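Local coordinates for protein PppA (Pseudomonas aeruginosa, PDB 6JKV) that probably acts as a metal-dependent serine/threonine protein phosphatase of the PP2C family, binds manganese and regulates type VI secretion, at residues A32-D46 with L246-V258. Residues are numbered along the deposited sequence; the frame is centred on the assembly and turned at random.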
loop_
_atom_site.group_PDB
_atom_site.type_symbol
_atom_site.label_atom_id
_atom_site.label_comp_id
_atom_site.label_asym_id
_atom_site.label_seq_id
_atom_site.Cartn_x
_atom_site.Cartn_y
_atom_site.Cartn_z
ATOM N N ALA A 32 -0.860 3.616 12.473
ATOM C CA ALA A 32 -0.719 5.054 12.186
ATOM C C ALA A 32 -0.309 5.204 10.725
ATOM O O ALA A 32 0.360 4.302 10.187
ATOM C CB ALA A 32 0.291 5.699 13.111
ATOM N N SER A 33 -0.708 6.313 10.116
ATOM C CA SER A 33 -0.398 6.639 8.710
ATOM C C SER A 33 0.050 8.091 8.631
ATOM O O SER A 33 -0.442 8.925 9.421
ATOM C CB SER A 33 -1.578 6.417 7.819
ATOM O OG SER A 33 -2.525 7.454 8.021
ATOM N N TYR A 34 0.963 8.362 7.710
ATOM C CA TYR A 34 1.427 9.731 7.404
ATOM C C TYR A 34 1.848 9.774 5.940
ATOM O O TYR A 34 2.500 8.833 5.467
ATOM C CB TYR A 34 2.565 10.148 8.334
ATOM C CG TYR A 34 2.979 11.590 8.201
ATOM C CD1 TYR A 34 2.043 12.608 8.153
ATOM C CD2 TYR A 34 4.316 11.943 8.134
ATOM C CE1 TYR A 34 2.424 13.935 8.028
ATOM C CE2 TYR A 34 4.714 13.267 8.030
ATOM C CZ TYR A 34 3.764 14.265 7.950
ATOM O OH TYR A 34 4.128 15.579 7.849
ATOM N N SER A 35 1.434 10.829 5.246
ATOM C CA SER A 35 1.752 11.060 3.819
ATOM C C SER A 35 2.308 12.469 3.660
ATOM O O SER A 35 1.960 13.354 4.450
ATOM C CB SER A 35 0.544 10.840 2.930
ATOM O OG SER A 35 0.921 10.830 1.560
ATOM N N HIS A 36 3.168 12.658 2.673
ATOM C CA HIS A 36 3.698 13.990 2.309
ATOM C C HIS A 36 3.810 14.074 0.794
ATOM O O HIS A 36 4.220 13.075 0.158
ATOM C CB HIS A 36 5.036 14.266 2.989
ATOM C CG HIS A 36 5.405 15.714 3.021
ATOM N ND1 HIS A 36 5.816 16.402 1.892
ATOM C CD2 HIS A 36 5.434 16.609 4.036
ATOM C CE1 HIS A 36 6.085 17.652 2.211
ATOM N NE2 HIS A 36 5.852 17.808 3.520
ATOM N N VAL A 37 3.455 15.233 0.243
ATOM C CA VAL A 37 3.487 15.468 -1.224
ATOM C C VAL A 37 4.916 15.230 -1.731
ATOM O O VAL A 37 5.074 14.820 -2.894
ATOM C CB VAL A 37 2.968 16.877 -1.565
ATOM C CG1 VAL A 37 3.910 17.973 -1.081
ATOM C CG2 VAL A 37 2.707 17.003 -3.053
ATOM N N GLY A 38 5.914 15.434 -0.872
ATOM C CA GLY A 38 7.335 15.318 -1.229
ATOM C C GLY A 38 7.926 16.669 -1.586
ATOM O O GLY A 38 7.340 17.702 -1.211
ATOM N N MET A 39 9.054 16.661 -2.290
ATOM C CA MET A 39 9.838 17.895 -2.549
ATOM C C MET A 39 9.838 18.235 -4.038
ATOM O O MET A 39 10.367 19.291 -4.379
ATOM C CB MET A 39 11.280 17.753 -2.054
ATOM C CG MET A 39 11.379 17.312 -0.606
ATOM S SD MET A 39 11.326 18.659 0.583
ATOM C CE MET A 39 9.566 18.913 0.793
ATOM N N VAL A 40 9.237 17.407 -4.892
ATOM C CA VAL A 40 9.178 17.668 -6.362
ATOM C C VAL A 40 7.717 17.862 -6.772
ATOM O O VAL A 40 7.381 18.947 -7.281
ATOM C CB VAL A 40 9.850 16.532 -7.151
ATOM C CG1 VAL A 40 9.535 16.605 -8.643
ATOM C CG2 VAL A 40 11.349 16.515 -6.912
ATOM N N ARG A 41 6.878 16.847 -6.569
ATOM C CA ARG A 41 5.436 16.945 -6.898
ATOM C C ARG A 41 4.796 18.025 -6.017
ATOM O O ARG A 41 5.321 18.303 -4.906
ATOM C CB ARG A 41 4.748 15.596 -6.716
ATOM C CG ARG A 41 5.048 14.600 -7.826
ATOM C CD ARG A 41 4.415 13.255 -7.516
ATOM N NE ARG A 41 4.578 12.283 -8.597
ATOM C CZ ARG A 41 3.825 12.233 -9.699
ATOM N NH1 ARG A 41 4.078 11.318 -10.622
ATOM N NH2 ARG A 41 2.845 13.106 -9.887
ATOM N N LYS A 42 3.737 18.660 -6.524
ATOM C CA LYS A 42 2.931 19.644 -5.757
ATOM C C LYS A 42 1.500 19.139 -5.559
ATOM O O LYS A 42 0.710 19.846 -4.899
ATOM C CB LYS A 42 2.918 20.994 -6.471
ATOM C CG LYS A 42 4.294 21.585 -6.731
ATOM C CD LYS A 42 5.172 21.589 -5.494
ATOM C CE LYS A 42 6.274 22.628 -5.538
ATOM N NZ LYS A 42 6.930 22.703 -6.868
ATOM N N VAL A 43 1.171 17.966 -6.101
ATOM C CA VAL A 43 -0.133 17.294 -5.865
ATOM C C VAL A 43 0.167 15.904 -5.314
ATOM O O VAL A 43 0.994 15.180 -5.915
ATOM C CB VAL A 43 -0.984 17.242 -7.144
ATOM C CG1 VAL A 43 -2.201 16.348 -6.970
ATOM C CG2 VAL A 43 -1.399 18.638 -7.583
ATOM N N ASN A 44 -0.469 15.561 -4.193
ATOM C CA ASN A 44 -0.343 14.226 -3.568
ATOM C C ASN A 44 -1.395 13.297 -4.182
ATOM O O ASN A 44 -2.586 13.483 -3.900
ATOM C CB ASN A 44 -0.461 14.324 -2.050
ATOM C CG ASN A 44 0.124 13.113 -1.358
ATOM O OD1 ASN A 44 0.328 12.075 -1.988
ATOM N ND2 ASN A 44 0.426 13.248 -0.073
ATOM N N GLU A 45 -0.959 12.351 -5.011
ATOM C CA GLU A 45 -1.855 11.329 -5.612
ATOM C C GLU A 45 -1.822 10.055 -4.770
ATOM O O GLU A 45 -2.614 9.139 -5.070
ATOM C CB GLU A 45 -1.458 11.036 -7.056
ATOM C CG GLU A 45 -1.756 12.184 -7.984
ATOM C CD GLU A 45 -1.028 12.083 -9.313
ATOM O OE1 GLU A 45 -1.478 11.293 -10.176
ATOM O OE2 GLU A 45 -0.017 12.804 -9.487
ATOM N N ASP A 46 -0.948 10.001 -3.757
ATOM C CA ASP A 46 -0.963 8.914 -2.749
ATOM C C ASP A 46 -2.223 9.058 -1.895
ATOM O O ASP A 46 -2.637 10.190 -1.623
ATOM C CB ASP A 46 0.281 8.929 -1.851
ATOM C CG ASP A 46 1.525 8.289 -2.451
ATOM O OD1 ASP A 46 1.524 7.967 -3.671
ATOM O OD2 ASP A 46 2.495 8.120 -1.688
ATOM N N LEU A 246 11.992 12.853 3.197
ATOM C CA LEU A 246 11.990 14.310 2.919
ATOM C C LEU A 246 13.429 14.831 2.983
ATOM O O LEU A 246 13.822 15.644 2.131
ATOM C CB LEU A 246 11.057 15.011 3.912
ATOM C CG LEU A 246 9.568 14.925 3.572
ATOM C CD1 LEU A 246 8.717 15.548 4.665
ATOM C CD2 LEU A 246 9.280 15.610 2.252
ATOM N N THR A 247 14.207 14.324 3.940
ATOM C CA THR A 247 15.624 14.687 4.171
ATOM C C THR A 247 16.471 14.370 2.938
ATOM O O THR A 247 17.471 15.068 2.726
ATOM C CB THR A 247 16.183 13.937 5.386
ATOM O OG1 THR A 247 15.796 14.640 6.569
ATOM C CG2 THR A 247 17.683 13.811 5.362
ATOM N N ARG A 248 16.109 13.331 2.189
ATOM C CA ARG A 248 16.881 12.854 1.019
ATOM C C ARG A 248 16.219 13.301 -0.286
ATOM O O ARG A 248 16.484 12.676 -1.328
ATOM C CB ARG A 248 17.055 11.338 1.105
ATOM C CG ARG A 248 18.188 10.946 2.035
ATOM C CD ARG A 248 17.914 9.623 2.702
ATOM N NE ARG A 248 19.041 9.185 3.502
ATOM C CZ ARG A 248 19.292 7.917 3.798
ATOM N NH1 ARG A 248 18.479 6.964 3.354
ATOM N NH2 ARG A 248 20.355 7.611 4.529
ATOM N N GLY A 249 15.392 14.346 -0.240
ATOM C CA GLY A 249 14.949 15.062 -1.452
ATOM C C GLY A 249 13.575 14.652 -1.977
ATOM O O GLY A 249 13.153 15.234 -2.984
ATOM N N ALA A 250 12.921 13.649 -1.381
ATOM C CA ALA A 250 11.482 13.331 -1.586
ATOM C C ALA A 250 11.017 13.572 -3.022
ATOM O O ALA A 250 10.100 14.351 -3.263
ATOM C CB ALA A 250 10.660 14.153 -0.634
ATOM N N PRO A 251 11.589 12.856 -4.009
ATOM C CA PRO A 251 11.266 13.077 -5.421
ATOM C C PRO A 251 9.824 12.683 -5.779
ATOM O O PRO A 251 9.329 13.174 -6.774
ATOM C CB PRO A 251 12.275 12.197 -6.170
ATOM C CG PRO A 251 12.689 11.143 -5.163
ATOM C CD PRO A 251 12.527 11.752 -3.793
ATOM N N ASP A 252 9.200 11.831 -4.958
ATOM C CA ASP A 252 7.825 11.311 -5.164
ATOM C C ASP A 252 6.968 11.620 -3.931
ATOM O O ASP A 252 7.537 11.910 -2.859
ATOM C CB ASP A 252 7.859 9.804 -5.443
ATOM C CG ASP A 252 6.588 9.260 -6.073
ATOM O OD1 ASP A 252 5.646 10.053 -6.287
ATOM O OD2 ASP A 252 6.549 8.050 -6.340
ATOM N N ASN A 253 5.642 11.568 -4.087
ATOM C CA ASN A 253 4.697 11.486 -2.947
ATOM C C ASN A 253 5.185 10.336 -2.067
ATOM O O ASN A 253 5.507 9.268 -2.609
ATOM C CB ASN A 253 3.255 11.239 -3.386
ATOM C CG ASN A 253 2.722 12.272 -4.361
ATOM O OD1 ASN A 253 1.782 11.991 -5.103
ATOM N ND2 ASN A 253 3.292 13.469 -4.352
ATOM N N ILE A 254 5.266 10.552 -0.763
ATOM C CA ILE A 254 5.812 9.539 0.174
ATOM C C ILE A 254 4.750 9.281 1.234
ATOM O O ILE A 254 4.363 10.234 1.921
ATOM C CB ILE A 254 7.159 9.988 0.771
ATOM C CG1 ILE A 254 7.607 9.035 1.879
ATOM C CG2 ILE A 254 7.112 11.434 1.243
ATOM C CD1 ILE A 254 9.095 9.089 2.152
ATOM N N THR A 255 4.289 8.034 1.321
ATOM C CA THR A 255 3.278 7.612 2.313
ATOM C C THR A 255 3.808 6.398 3.073
ATOM O O THR A 255 4.392 5.500 2.434
ATOM C CB THR A 255 1.935 7.308 1.644
ATOM O OG1 THR A 255 1.562 8.458 0.886
ATOM C CG2 THR A 255 0.855 6.975 2.654
ATOM N N ALA A 256 3.609 6.392 4.387
ATOM C CA ALA A 256 3.981 5.272 5.269
ATOM C C ALA A 256 2.811 4.992 6.207
ATOM O O ALA A 256 2.201 5.947 6.728
ATOM C CB ALA A 256 5.249 5.588 6.025
ATOM N N LEU A 257 2.494 3.714 6.360
ATOM C CA LEU A 257 1.454 3.231 7.294
ATOM C C LEU A 257 2.038 2.045 8.054
ATOM O O LEU A 257 2.454 1.061 7.399
ATOM C CB LEU A 257 0.207 2.846 6.499
ATOM C CG LEU A 257 -1.099 2.827 7.285
ATOM C CD1 LEU A 257 -2.288 3.143 6.378
ATOM C CD2 LEU A 257 -1.270 1.474 7.952
ATOM N N VAL A 258 2.102 2.159 9.380
ATOM C CA VAL A 258 2.714 1.122 10.251
ATOM C C VAL A 258 1.615 0.502 11.107
ATOM O O VAL A 258 0.778 1.244 11.649
ATOM C CB VAL A 258 3.881 1.676 11.089
ATOM C CG1 VAL A 258 4.271 0.723 12.216
ATOM C CG2 VAL A 258 5.073 1.960 10.196
HETATM O O HOH W 1 7.606 14.981 -4.381
HETATM O O HOH W 2 4.222 7.707 -4.470
HETATM O O HOH W 3 1.233 9.349 -6.291
#
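Ala32, Tyr34 and His36 form hydrogen-bonded pairs with Val258, Ala256 and Ile254, joining strands 32-36 and 254-258 antiparallel (177°) at the edge of one sheet of the PP2C beta-sandwich. The loops at the ends of these strands carry the pairing on into a metal site. Asn253 turns its amide into the loop 37-45: ND2 donates to Val37 O at 2.7 Å, in the amide plane, and more loosely to Val43 O, while OD1 receives Glu45 N at 2.8 Å from above the carbonyl plane. Three hydrogen bonds to main-chain atoms thus fix the amide's rotation. The preceding Asp252 binds manganese through OD2, alongside Asp214 and Asp61; its OD1 forms a long salt bridge with Arg41 NE (3.4 Å), and Arg41 NH2 also bridges to Glu45 OE2, whose other oxygen OE1 takes the Gly65 N-H. At the end of helix 234-247, Leu246 CD1 lies over one face of the His36 ring, swung anti to the backbone N (chi1 -162°), 3.7 Å from its centroid, while ND1 accepts Gly38 N in the ring plane. On the other face of the sheet, Thr255 OG1 meets Ser35 OG at 2.5 Å and donates to the anti lone pair of Asp46 OD2, an oxygen also hydrogen-bonded to Ser213 OG.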